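Local coordinates for GTP-sensing transcriptional pleiotropic repressor CodY (PDB 5N0L), which binds isoleucine in a GAF domain and, as a nutrient-sensing repressor of transcription, probably ties gene expression to nutrient supply, at residues R13-N16 with K17-T21; G34-G37 with D38-S42. One frame throughout, in Å; residues are numbered along the deposited sequence.

Contact 1: residues R13-N16 with K17-T21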
ATOM      1  N   ARG A  13      -7.881   9.860  25.907  1.00 24.29           N
ATOM      2  CA  ARG A  13      -6.528   9.299  26.048  1.00 25.36           C
ATOM      3  C   ARG A  13      -6.599   7.735  25.918  1.00 24.29           C
ATOM      4  O   ARG A  13      -5.674   7.116  25.350  1.00 27.19           O
ATOM      5  CB  ARG A  13      -5.880   9.758  27.321  1.00 25.86           C
ATOM      6  CG  ARG A  13      -5.204  11.095  27.029  1.00 22.68           C
ATOM      7  CD  ARG A  13      -4.883  11.876  28.353  1.00 22.69           C
ATOM      8  NE  ARG A  13      -4.130  13.039  27.988  1.00 24.46           N
ATOM      9  CZ  ARG A  13      -3.730  13.969  28.894  1.00 29.15           C
ATOM     10  NH1 ARG A  13      -3.993  13.800  30.187  1.00 30.01           N
ATOM     11  NH2 ARG A  13      -3.022  15.032  28.491  1.00 27.14           N
ATOM     12  N   LYS A  14      -7.651   7.127  26.424  1.00 26.35           N
ATOM     13  CA  LYS A  14      -7.884   5.668  26.290  1.00 26.74           C
ATOM     14  C   LYS A  14      -8.089   5.315  24.874  1.00 30.37           C
ATOM     15  O   LYS A  14      -7.426   4.348  24.405  1.00 33.78           O
ATOM     16  CB  LYS A  14      -9.052   5.202  27.110  1.00 33.30           C
ATOM     17  CG  LYS A  14      -8.744   5.015  28.560  1.00 43.54           C
ATOM     18  CD  LYS A  14      -9.863   4.321  29.376  1.00 51.38           C
ATOM     19  CE  LYS A  14      -9.811   4.828  30.826  1.00 61.80           C
ATOM     20  NZ  LYS A  14     -10.418   3.899  31.801  1.00 60.11           N
ATOM     21  N   ILE A  15      -8.978   5.992  24.207  1.00 25.38           N
ATOM     22  CA  ILE A  15      -9.212   5.763  22.784  1.00 27.89           C
ATOM     23  C   ILE A  15      -7.889   5.888  22.009  1.00 31.28           C
ATOM     24  O   ILE A  15      -7.580   5.009  21.177  1.00 29.46           O
ATOM     25  CB  ILE A  15     -10.265   6.686  22.155  1.00 25.93           C
ATOM     26  CG1 ILE A  15     -11.655   6.532  22.775  1.00 27.45           C
ATOM     27  CG2 ILE A  15     -10.331   6.585  20.593  1.00 25.76           C
ATOM     28  CD1 ILE A  15     -12.360   5.220  22.589  1.00 31.05           C
ATOM     29  N   ASN A  16      -7.101   6.956  22.263  1.00 25.79           N
ATOM     30  CA  ASN A  16      -5.914   7.217  21.503  1.00 27.47           C
ATOM     31  C   ASN A  16      -4.865   6.146  21.756  1.00 26.30           C
ATOM     32  O   ASN A  16      -4.091   5.802  20.830  1.00 31.74           O
ATOM     33  CB  ASN A  16      -5.359   8.659  21.762  1.00 25.32           C
ATOM     34  CG  ASN A  16      -6.273   9.754  21.175  1.00 27.95           C
ATOM     35  OD1 ASN A  16      -7.159   9.500  20.307  1.00 25.78           O
ATOM     36  ND2 ASN A  16      -6.030  11.026  21.614  1.00 28.55           N
ATOM     37  N   LYS A  17      -4.865   5.564  22.953  1.00 25.35           N
ATOM     38  CA  LYS A  17      -3.888   4.475  23.248  1.00 28.05           C
ATOM     39  C   LYS A  17      -4.243   3.296  22.365  1.00 32.41           C
ATOM     40  O   LYS A  17      -3.315   2.656  21.818  1.00 35.60           O
ATOM     41  CB  LYS A  17      -3.870   4.045  24.715  1.00 36.13           C
ATOM     42  CG  LYS A  17      -3.080   4.995  25.646  1.00 43.50           C
ATOM     43  CD  LYS A  17      -3.290   4.581  27.099  1.00 57.84           C
ATOM     44  CE  LYS A  17      -3.329   5.785  28.088  1.00 68.53           C
ATOM     45  NZ  LYS A  17      -4.378   5.738  29.167  1.00 82.94           N
ATOM     46  N   THR A  18      -5.524   3.034  22.224  1.00 30.67           N
ATOM     47  CA  THR A  18      -5.966   1.967  21.320  1.00 32.93           C
ATOM     48  C   THR A  18      -5.574   2.245  19.879  1.00 41.50           C
ATOM     49  O   THR A  18      -5.068   1.332  19.170  1.00 43.45           O
ATOM     50  CB  THR A  18      -7.466   1.720  21.461  1.00 28.52           C
ATOM     51  OG1 THR A  18      -7.690   1.192  22.752  1.00 34.19           O
ATOM     52  CG2 THR A  18      -8.004   0.651  20.387  1.00 27.91           C
ATOM     53  N   LEU A  19      -5.782   3.480  19.430  1.00 35.64           N
ATOM     54  CA  LEU A  19      -5.419   3.900  18.061  1.00 38.99           C
ATOM     55  C   LEU A  19      -3.937   3.963  17.785  1.00 50.55           C
ATOM     56  O   LEU A  19      -3.468   3.394  16.789  1.00 46.91           O
ATOM     57  CB  LEU A  19      -6.024   5.250  17.735  1.00 34.79           C
ATOM     58  CG  LEU A  19      -7.494   5.227  17.698  1.00 32.20           C
ATOM     59  CD1 LEU A  19      -7.951   6.671  17.480  1.00 33.57           C
ATOM     60  CD2 LEU A  19      -8.021   4.260  16.567  1.00 34.84           C
ATOM     61  N   GLN A  20      -3.226   4.724  18.611  1.00 56.08           N
ATOM     62  CA  GLN A  20      -1.778   4.899  18.467  1.00 46.92           C
ATOM     63  C   GLN A  20      -1.080   3.579  18.397  1.00 36.08           C
ATOM     64  O   GLN A  20       0.001   3.490  17.888  1.00 64.77           O
ATOM     65  CB  GLN A  20      -1.164   5.679  19.622  1.00 40.58           C
ATOM     66  CG  GLN A  20      -1.346   7.167  19.447  1.00 41.65           C
ATOM     67  CD  GLN A  20      -1.325   7.905  20.766  1.00 39.16           C
ATOM     68  OE1 GLN A  20      -0.935   7.356  21.769  1.00 52.37           O
ATOM     69  NE2 GLN A  20      -1.769   9.137  20.758  1.00 37.05           N
ATOM     70  N   THR A  21      -1.727   2.601  18.981  1.00 45.48           N
ATOM     71  CA  THR A  21      -1.282   1.242  19.047  1.00 52.49           C
ATOM     72  C   THR A  21      -1.491   0.557  17.753  1.00 66.68           C
ATOM     73  O   THR A  21      -0.536   0.121  17.146  1.00 95.84           O
ATOM     74  CB  THR A  21      -2.103   0.545  20.069  1.00 49.30           C
ATOM     75  OG1 THR A  21      -1.433   0.726  21.298  1.00 73.54           O
ATOM     76  CG2 THR A  21      -2.251  -0.986  19.753  1.00 53.66           C
TER
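I15 and L19 lie one turn apart on helix 7-22, the N-terminal helix that stands well away from the body of its own chain and packs against other subunits. Their side chains run alongside each other in the same direction, I15 CG2 coming 3.9 Å from L19 CD1. I15 CG2 is anti to the backbone N, which leaves this methyl beside the carbonyl carbon, on the flank nearer L19. One residue on, N16 pairs with Q20. Here the backbone bond from Q20 N to N16 O is short, 2.6 Å, and the Q20 side chain, extended beyond CG, lies alongside the same carbonyl: its CB is 3.2 Å from N16 O, and its NE2 stops 3.8 Å from N16 CB. That amide nitrogen is taken by T152 of the second subunit. K17 lays its aliphatic chain past the carbonyl of R13, with K17 CG 3.4 Å from R13 O, before bending at chi3 and chi4; the guanidinium of R13 instead leads off to a salt bridge with E148 of the second subunit. Behind I15 and L19 come Y149 and V153 of the third subunit, and L19 also touches T152 of the second. Backbone bonds thus hold the turns, while the partners of these side chains come largely from two other subunits: R13 and Q20 bond to the second, I15 and L19 pack on the third.

Contact 2: residues G34-G37 with D38-S42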
ATOM      1  N   GLY A  34     -13.768 -19.844   9.285  1.00 21.25           N
ATOM      2  CA  GLY A  34     -15.107 -20.417   9.113  1.00 23.41           C
ATOM      3  C   GLY A  34     -15.059 -21.472   7.983  1.00 22.78           C
ATOM      4  O   GLY A  34     -15.752 -22.475   8.099  1.00 24.38           O
ATOM      5  N   ALA A  35     -14.427 -21.105   6.905  1.00 21.26           N
ATOM      6  CA  ALA A  35     -14.353 -22.049   5.692  1.00 22.03           C
ATOM      7  C   ALA A  35     -13.610 -23.347   6.128  1.00 24.91           C
ATOM      8  O   ALA A  35     -14.085 -24.468   5.937  1.00 23.39           O
ATOM      9  CB  ALA A  35     -13.724 -21.411   4.557  1.00 21.67           C
ATOM     10  N   LEU A  36     -12.483 -23.198   6.741  1.00 21.55           N
ATOM     11  CA  LEU A  36     -11.707 -24.345   7.313  1.00 22.67           C
ATOM     12  C   LEU A  36     -12.467 -25.097   8.333  1.00 23.54           C
ATOM     13  O   LEU A  36     -12.420 -26.353   8.397  1.00 23.10           O
ATOM     14  CB  LEU A  36     -10.443 -23.865   8.028  1.00 26.73           C
ATOM     15  CG  LEU A  36      -9.336 -23.492   7.216  1.00 25.79           C
ATOM     16  CD1 LEU A  36      -8.208 -22.698   7.864  1.00 25.87           C
ATOM     17  CD2 LEU A  36      -8.715 -24.778   6.542  1.00 30.35           C
ATOM     18  N   GLY A  37     -13.138 -24.409   9.301  1.00 18.75           N
ATOM     19  CA  GLY A  37     -13.787 -25.198  10.425  1.00 18.60           C
ATOM     20  C   GLY A  37     -15.052 -25.928   9.793  1.00 19.90           C
ATOM     21  O   GLY A  37     -15.475 -26.982  10.286  1.00 24.28           O
ATOM     22  N   ASP A  38     -15.611 -25.426   8.691  1.00 22.42           N
ATOM     23  CA  ASP A  38     -16.718 -26.100   7.988  1.00 26.49           C
ATOM     24  C   ASP A  38     -16.134 -27.334   7.279  1.00 27.47           C
ATOM     25  O   ASP A  38     -16.656 -28.440   7.507  1.00 25.16           O
ATOM     26  CB  ASP A  38     -17.337 -25.185   6.953  1.00 34.70           C
ATOM     27  CG  ASP A  38     -18.367 -25.848   6.122  1.00 38.54           C
ATOM     28  OD1 ASP A  38     -19.371 -26.338   6.636  1.00 55.48           O
ATOM     29  OD2 ASP A  38     -18.209 -25.901   4.904  1.00 53.50           O
ATOM     30  N   VAL A  39     -15.067 -27.178   6.517  1.00 22.34           N
ATOM     31  CA  VAL A  39     -14.607 -28.385   5.619  1.00 27.96           C
ATOM     32  C   VAL A  39     -14.047 -29.391   6.620  1.00 44.23           C
ATOM     33  O   VAL A  39     -14.334 -30.509   6.349  1.00 32.21           O
ATOM     34  CB  VAL A  39     -13.754 -28.002   4.360  1.00 27.60           C
ATOM     35  CG1 VAL A  39     -14.428 -27.010   3.419  1.00 30.01           C
ATOM     36  CG2 VAL A  39     -12.360 -27.588   4.727  1.00 35.90           C
ATOM     37  N   LEU A  40     -13.280 -29.046   7.781  1.00 30.35           N
ATOM     38  CA  LEU A  40     -12.720 -29.921   8.631  1.00 29.55           C
ATOM     39  C   LEU A  40     -13.497 -30.230   9.873  1.00 21.96           C
ATOM     40  O   LEU A  40     -12.949 -30.969  10.682  1.00 25.39           O
ATOM     41  CB  LEU A  40     -11.311 -29.459   8.928  1.00 23.02           C
ATOM     42  CG  LEU A  40     -10.429 -29.054   7.771  1.00 21.94           C
ATOM     43  CD1 LEU A  40      -9.056 -28.608   8.192  1.00 27.62           C
ATOM     44  CD2 LEU A  40     -10.229 -30.412   6.909  1.00 27.80           C
ATOM     45  N   SER A  41     -14.753 -29.681  10.025  1.00 23.16           N
ATOM     46  CA  SER A  41     -15.606 -29.906  11.223  1.00 23.64           C
ATOM     47  C   SER A  41     -14.770 -29.675  12.450  1.00 24.72           C
ATOM     48  O   SER A  41     -14.744 -30.530  13.342  1.00 22.66           O
ATOM     49  CB  SER A  41     -16.175 -31.347  11.211  1.00 28.12           C
ATOM     50  OG  SER A  41     -16.990 -31.407  10.066  1.00 28.52           O
ATOM     51  N   SER A  42     -14.085 -28.515  12.508  1.00 24.23           N
ATOM     52  CA  SER A  42     -13.080 -28.352  13.538  1.00 22.91           C
ATOM     53  C   SER A  42     -13.222 -26.963  14.236  1.00 21.77           C
ATOM     54  O   SER A  42     -13.671 -26.074  13.593  1.00 21.26           O
ATOM     55  CB  SER A  42     -11.691 -28.386  12.961  1.00 25.78           C
ATOM     56  OG  SER A  42     -11.363 -29.736  12.517  1.00 28.58           O
TER
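L36 and L40 touch across one turn of helix 30-40, L36 CD2 lying 4.2 Å from L40 CD1 with the two side chains side by side and pointing the same way. L40 CG is anti to its carbonyl carbon (chi1 -47°), which brings it back over the preceding turn, 3.4 Å from L36 O. On another flank D38 CB rests 3.3 Å from G34 O, while V39 sets CG1 3.6 Å from A35 O. The helix then finishes in a Schellman motif: S41 turns to positive phi (48°), and the chain folds back so that S42 N bonds to G37 O at 3.0 Å, lying in the carbonyl plane on a lone pair. The reversal is close. Because G37 has no side chain, S42 O can come within 3.3 Å of G37 CA. S42 OG closes the turn further with a 2.7 Å bond to L40 O, reached from above the carbonyl plane, and R134 NH1 on strand 125-134 is a second donor to that oxygen. Around this shell, I146 and S150 of helix 141-158 and L130 of strand 125-134 cover L36, and L132 lies against L40. K14 of the third subunit packs over D38 and V39. From S42 the chain runs straight into strand 43-48, whose N43 and Y45 line the pocket of the bound isoleucine, about 8 Å from the S42 side chain.

Each contact lies along one helix and includes an aliphatic pair four residues apart, yet the two sit on opposite sides of the chain's centre, their nearest atoms about 24 Å apart. Contact 1 belongs to an outlying helix whose buried side chains are covered largely by other subunits, so its chemistry is that of an interface. Contact 2 lies closer to the centre, its leucines set against the sheet and the C-terminal helix of the same chain, though the third subunit reaches L36 as well, and it adds a helix end that contact 1 lacks. The third subunit joins the two kinds of surface: its 35-39 region and 14-18 region respectively meet contact 1 and contact 2.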